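Local coordinates for BH2358 protein (PDB 2RBD) that is of unknown function but may be a spore coat protein, and belongs to a helical family of the ferritin clan, at residues A[39-48]-A[96-107]. Residues are numbered along the deposited sequence; the frame is centred on the assembly and turned at random. Where two conformers were deposited one is given.
Sequences FINHTGDEDL and ARFNDPEISATI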
loop_
_atom_site.group_PDB
_atom_site.type_symbol
_atom_site.label_atom_id
_atom_site.label_comp_id
_atom_site.label_asym_id
_atom_site.label_seq_id
_atom_site.Cartn_x
_atom_site.Cartn_y
_atom_site.Cartn_z
ATOM N N PHE A 39 -15.769 11.119 -18.717
ATOM C CA PHE A 39 -14.561 11.382 -19.505
ATOM C C PHE A 39 -14.734 11.122 -21.001
ATOM O O PHE A 39 -14.172 11.845 -21.793
ATOM C CB PHE A 39 -13.396 10.563 -18.996
ATOM C CG PHE A 39 -12.790 11.042 -17.691
ATOM C CD1 PHE A 39 -12.955 12.330 -17.198
ATOM C CD2 PHE A 39 -11.971 10.183 -16.999
ATOM C CE1 PHE A 39 -12.338 12.723 -16.000
ATOM C CE2 PHE A 39 -11.362 10.555 -15.807
ATOM C CZ PHE A 39 -11.564 11.823 -15.311
ATOM N N ILE A 40 -15.517 10.125 -21.392
ATOM C CA ILE A 40 -15.783 9.905 -22.820
ATOM C C ILE A 40 -16.323 11.183 -23.460
ATOM O O ILE A 40 -15.923 11.555 -24.544
ATOM C CB ILE A 40 -16.775 8.710 -23.040
ATOM C CG1 ILE A 40 -15.991 7.396 -23.094
ATOM C CG2 ILE A 40 -17.613 8.862 -24.324
ATOM C CD1 ILE A 40 -16.792 6.230 -22.573
ATOM N N ASN A 41 -17.223 11.858 -22.757
ATOM C CA ASN A 41 -17.802 13.109 -23.235
ATOM C C ASN A 41 -16.838 14.296 -23.264
ATOM O O ASN A 41 -17.065 15.249 -24.011
ATOM C CB ASN A 41 -19.039 13.438 -22.421
ATOM C CG ASN A 41 -20.222 12.527 -22.775
ATOM O OD1 ASN A 41 -20.392 12.197 -23.937
ATOM N ND2 ASN A 41 -21.036 12.170 -21.809
ATOM N N HIS A 42 -15.782 14.258 -22.457
ATOM C CA HIS A 42 -14.773 15.313 -22.373
ATOM C C HIS A 42 -13.604 15.091 -23.308
ATOM O O HIS A 42 -12.796 15.957 -23.453
ATOM C CB HIS A 42 -14.169 15.388 -20.951
ATOM C CG HIS A 42 -15.065 15.999 -19.929
ATOM N ND1 HIS A 42 -14.858 17.245 -19.407
ATOM C CD2 HIS A 42 -16.168 15.526 -19.314
ATOM C CE1 HIS A 42 -15.788 17.517 -18.504
ATOM N NE2 HIS A 42 -16.603 16.483 -18.425
ATOM N N THR A 43 -13.454 13.935 -23.925
ATOM C CA THR A 43 -12.258 13.560 -24.668
ATOM C C THR A 43 -12.373 13.942 -26.154
ATOM O O THR A 43 -13.418 13.687 -26.755
ATOM C CB THR A 43 -12.074 11.994 -24.598
ATOM O OG1 THR A 43 -11.927 11.565 -23.222
ATOM C CG2 THR A 43 -10.872 11.533 -25.418
ATOM N N GLY A 44 -11.286 14.432 -26.722
ATOM C CA GLY A 44 -11.210 14.654 -28.153
ATOM C C GLY A 44 -10.561 13.466 -28.858
ATOM O O GLY A 44 -11.074 12.951 -29.875
ATOM N N ASP A 45 -9.450 13.025 -28.292
ATOM C CA ASP A 45 -8.616 12.029 -28.912
ATOM C C ASP A 45 -9.288 10.674 -29.049
ATOM O O ASP A 45 -9.705 10.084 -28.069
ATOM C CB ASP A 45 -7.330 11.932 -28.125
ATOM C CG ASP A 45 -6.319 11.090 -28.807
ATOM O OD1 ASP A 45 -6.408 9.860 -28.672
ATOM O OD2 ASP A 45 -5.417 11.644 -29.474
ATOM N N GLU A 46 -9.357 10.142 -30.265
ATOM C CA GLU A 46 -10.097 8.904 -30.478
ATOM C C GLU A 46 -9.385 7.659 -29.911
ATOM O O GLU A 46 -10.040 6.670 -29.532
ATOM C CB GLU A 46 -10.429 8.736 -31.971
ATOM C CG GLU A 46 -11.378 9.825 -32.520
ATOM C CD GLU A 46 -12.669 10.016 -31.712
ATOM O OE1 GLU A 46 -13.407 9.040 -31.485
ATOM O OE2 GLU A 46 -12.952 11.162 -31.299
ATOM N N ASP A 47 -8.063 7.694 -29.860
ATOM C CA ASP A 47 -7.287 6.594 -29.295
ATOM C C ASP A 47 -7.503 6.502 -27.782
ATOM O O ASP A 47 -7.656 5.423 -27.229
ATOM C CB ASP A 47 -5.807 6.756 -29.599
ATOM C CG ASP A 47 -5.503 6.726 -31.108
ATOM O OD1 ASP A 47 -6.041 5.810 -31.750
ATOM O OD2 ASP A 47 -4.738 7.596 -31.610
ATOM N N LEU A 48 -7.555 7.651 -27.127
ATOM C CA LEU A 48 -7.863 7.665 -25.705
ATOM C C LEU A 48 -9.298 7.216 -25.492
ATOM O O LEU A 48 -9.572 6.407 -24.593
ATOM C CB LEU A 48 -7.634 9.064 -25.147
ATOM C CG LEU A 48 -8.056 9.293 -23.689
ATOM C CD1 LEU A 48 -7.373 8.296 -22.781
ATOM C CD2 LEU A 48 -7.719 10.742 -23.249
ATOM N N ALA A 96 -14.849 23.806 -16.934
ATOM C CA ALA A 96 -15.406 22.519 -16.484
ATOM C C ALA A 96 -14.833 21.333 -17.235
ATOM O O ALA A 96 -15.116 20.170 -16.910
ATOM C CB ALA A 96 -16.933 22.551 -16.637
ATOM N N ARG A 97 -14.024 21.609 -18.245
ATOM C CA ARG A 97 -13.560 20.586 -19.192
ATOM C C ARG A 97 -12.304 19.898 -18.692
ATOM O O ARG A 97 -11.338 20.560 -18.311
ATOM C CB ARG A 97 -13.245 21.242 -20.562
ATOM C CG ARG A 97 -12.210 20.470 -21.470
ATOM C CD ARG A 97 -12.775 19.877 -22.743
ATOM N NE ARG A 97 -12.064 18.662 -23.180
ATOM C CZ ARG A 97 -10.954 18.587 -23.917
ATOM N NH1 ARG A 97 -10.295 19.677 -24.295
ATOM N NH2 ARG A 97 -10.444 17.383 -24.224
ATOM N N PHE A 98 -12.271 18.569 -18.750
ATOM C CA PHE A 98 -11.070 17.810 -18.541
ATOM C C PHE A 98 -10.442 17.552 -19.884
ATOM O O PHE A 98 -11.100 17.162 -20.835
ATOM C CB PHE A 98 -11.361 16.488 -17.818
ATOM C CG PHE A 98 -11.805 16.695 -16.381
ATOM C CD1 PHE A 98 -10.899 16.823 -15.379
ATOM C CD2 PHE A 98 -13.133 16.813 -16.080
ATOM C CE1 PHE A 98 -11.346 17.052 -14.048
ATOM C CE2 PHE A 98 -13.553 17.059 -14.771
ATOM C CZ PHE A 98 -12.652 17.192 -13.789
ATOM N N ASN A 99 -9.161 17.806 -19.936
ATOM C CA ASN A 99 -8.401 17.686 -21.158
ATOM C C ASN A 99 -7.737 16.329 -21.274
ATOM O O ASN A 99 -7.457 15.691 -20.277
ATOM C CB ASN A 99 -7.360 18.814 -21.196
ATOM C CG ASN A 99 -8.025 20.170 -21.089
ATOM O OD1 ASN A 99 -8.777 20.540 -21.987
ATOM N ND2 ASN A 99 -7.847 20.867 -19.947
ATOM N N ASP A 100 -7.373 15.965 -22.500
ATOM C CA ASP A 100 -6.920 14.606 -22.789
ATOM C C ASP A 100 -5.721 14.139 -21.950
ATOM O O ASP A 100 -5.764 13.080 -21.381
ATOM C CB ASP A 100 -6.609 14.432 -24.281
ATOM C CG ASP A 100 -7.842 14.575 -25.147
ATOM O OD1 ASP A 100 -8.976 14.475 -24.631
ATOM O OD2 ASP A 100 -7.692 14.799 -26.348
ATOM N N PRO A 101 -4.650 14.944 -21.861
ATOM C CA PRO A 101 -3.532 14.483 -21.036
ATOM C C PRO A 101 -3.895 14.233 -19.577
ATOM O O PRO A 101 -3.415 13.266 -18.975
ATOM C CB PRO A 101 -2.536 15.627 -21.124
ATOM C CG PRO A 101 -2.963 16.394 -22.315
ATOM C CD PRO A 101 -4.385 16.257 -22.465
ATOM N N GLU A 102 -4.728 15.095 -19.025
ATOM C CA GLU A 102 -5.077 14.903 -17.636
ATOM C C GLU A 102 -6.065 13.730 -17.441
ATOM O O GLU A 102 -5.919 13.013 -16.454
ATOM C CB GLU A 102 -5.525 16.210 -17.015
ATOM C CG GLU A 102 -4.359 17.177 -16.754
ATOM C CD GLU A 102 -3.815 17.841 -18.005
ATOM O OE1 GLU A 102 -4.617 18.152 -18.919
ATOM O OE2 GLU A 102 -2.581 18.069 -18.066
ATOM N N ILE A 103 -6.942 13.461 -18.390
ATOM C CA ILE A 103 -7.812 12.279 -18.372
ATOM C C ILE A 103 -6.940 11.020 -18.395
ATOM O O ILE A 103 -7.124 10.100 -17.612
ATOM C CB ILE A 103 -8.763 12.273 -19.569
ATOM C CG1 ILE A 103 -9.816 13.380 -19.413
ATOM C CG2 ILE A 103 -9.497 10.910 -19.695
ATOM C CD1 ILE A 103 -10.586 13.689 -20.703
ATOM N N SER A 104 -5.982 10.994 -19.320
ATOM C CA SER A 104 -5.089 9.841 -19.435
ATOM C C SER A 104 -4.300 9.606 -18.165
ATOM O O SER A 104 -4.180 8.460 -17.711
ATOM C CB SER A 104 -4.146 10.007 -20.626
ATOM O OG SER A 104 -3.525 8.767 -20.928
ATOM N N ALA A 105 -3.754 10.670 -17.584
ATOM C CA ALA A 105 -3.021 10.594 -16.310
ATOM C C ALA A 105 -3.864 9.992 -15.209
ATOM O O ALA A 105 -3.395 9.126 -14.484
ATOM C CB ALA A 105 -2.558 11.963 -15.895
ATOM N N THR A 106 -5.100 10.455 -15.097
ATOM C CA THR A 106 -6.016 9.952 -14.113
ATOM C C THR A 106 -6.281 8.475 -14.245
ATOM O O THR A 106 -6.182 7.702 -13.270
ATOM C CB THR A 106 -7.342 10.721 -14.198
ATOM O OG1 THR A 106 -7.067 12.095 -13.939
ATOM C CG2 THR A 106 -8.366 10.198 -13.189
ATOM N N ILE A 107 -6.600 8.056 -15.457
ATOM C CA ILE A 107 -6.870 6.666 -15.698
ATOM C C ILE A 107 -5.615 5.812 -15.418
ATOM O O ILE A 107 -5.680 4.747 -14.831
ATOM C CB ILE A 107 -7.371 6.457 -17.134
ATOM C CG1 ILE A 107 -8.705 7.173 -17.292
ATOM C CG2 ILE A 107 -7.443 4.927 -17.442
ATOM C CD1 ILE A 107 -9.269 7.110 -18.675
#
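With CG beside its backbone N (chi1 -65°), Asp100 turns its carboxylate to the bend at Thr43-Asp45, while a matching torsion at His42 (chi1 -74°) turns the edge of its imidazole to the backbone at Arg97 and Phe98. The carboxylate then takes two successive amides: Gly44 N meets the syn lone pair of Asp100 OD1 at 3.1 Å, and Asp45 N reaches Asp100 OD2 from above the carboxylate plane at 3.2 Å. Arg97 comes side-on to a single acceptor: NE (2.8 Å) and NH2 (2.9 Å) both donate to His42 O, which lies in the guanidinium plane, and NH2 also forms a salt bridge to Asp100 OD1. These bonds tie the turn linking helices 16-42 and 46-72 to the start of helix 100-124, at one end of a four-helix bundle. Replacing Asp100 by an alanine would probably leave the Gly44 and Asp45 amides without these acceptors and Arg97 NH2 without its salt bridge. Phe98 N donates almost straight (175°) to His42 ND1, though tilted from the ring plane; NE2 of the same ring bonds Ala96 O of the second subunit. Two edge-to-face pairs follow: Phe98 directs its edge at the His42 face, and Phe39 its edge at the Phe98 face. Over one Phe39 face sits Ile103 CG1, 4.2 Å from the ring centroid.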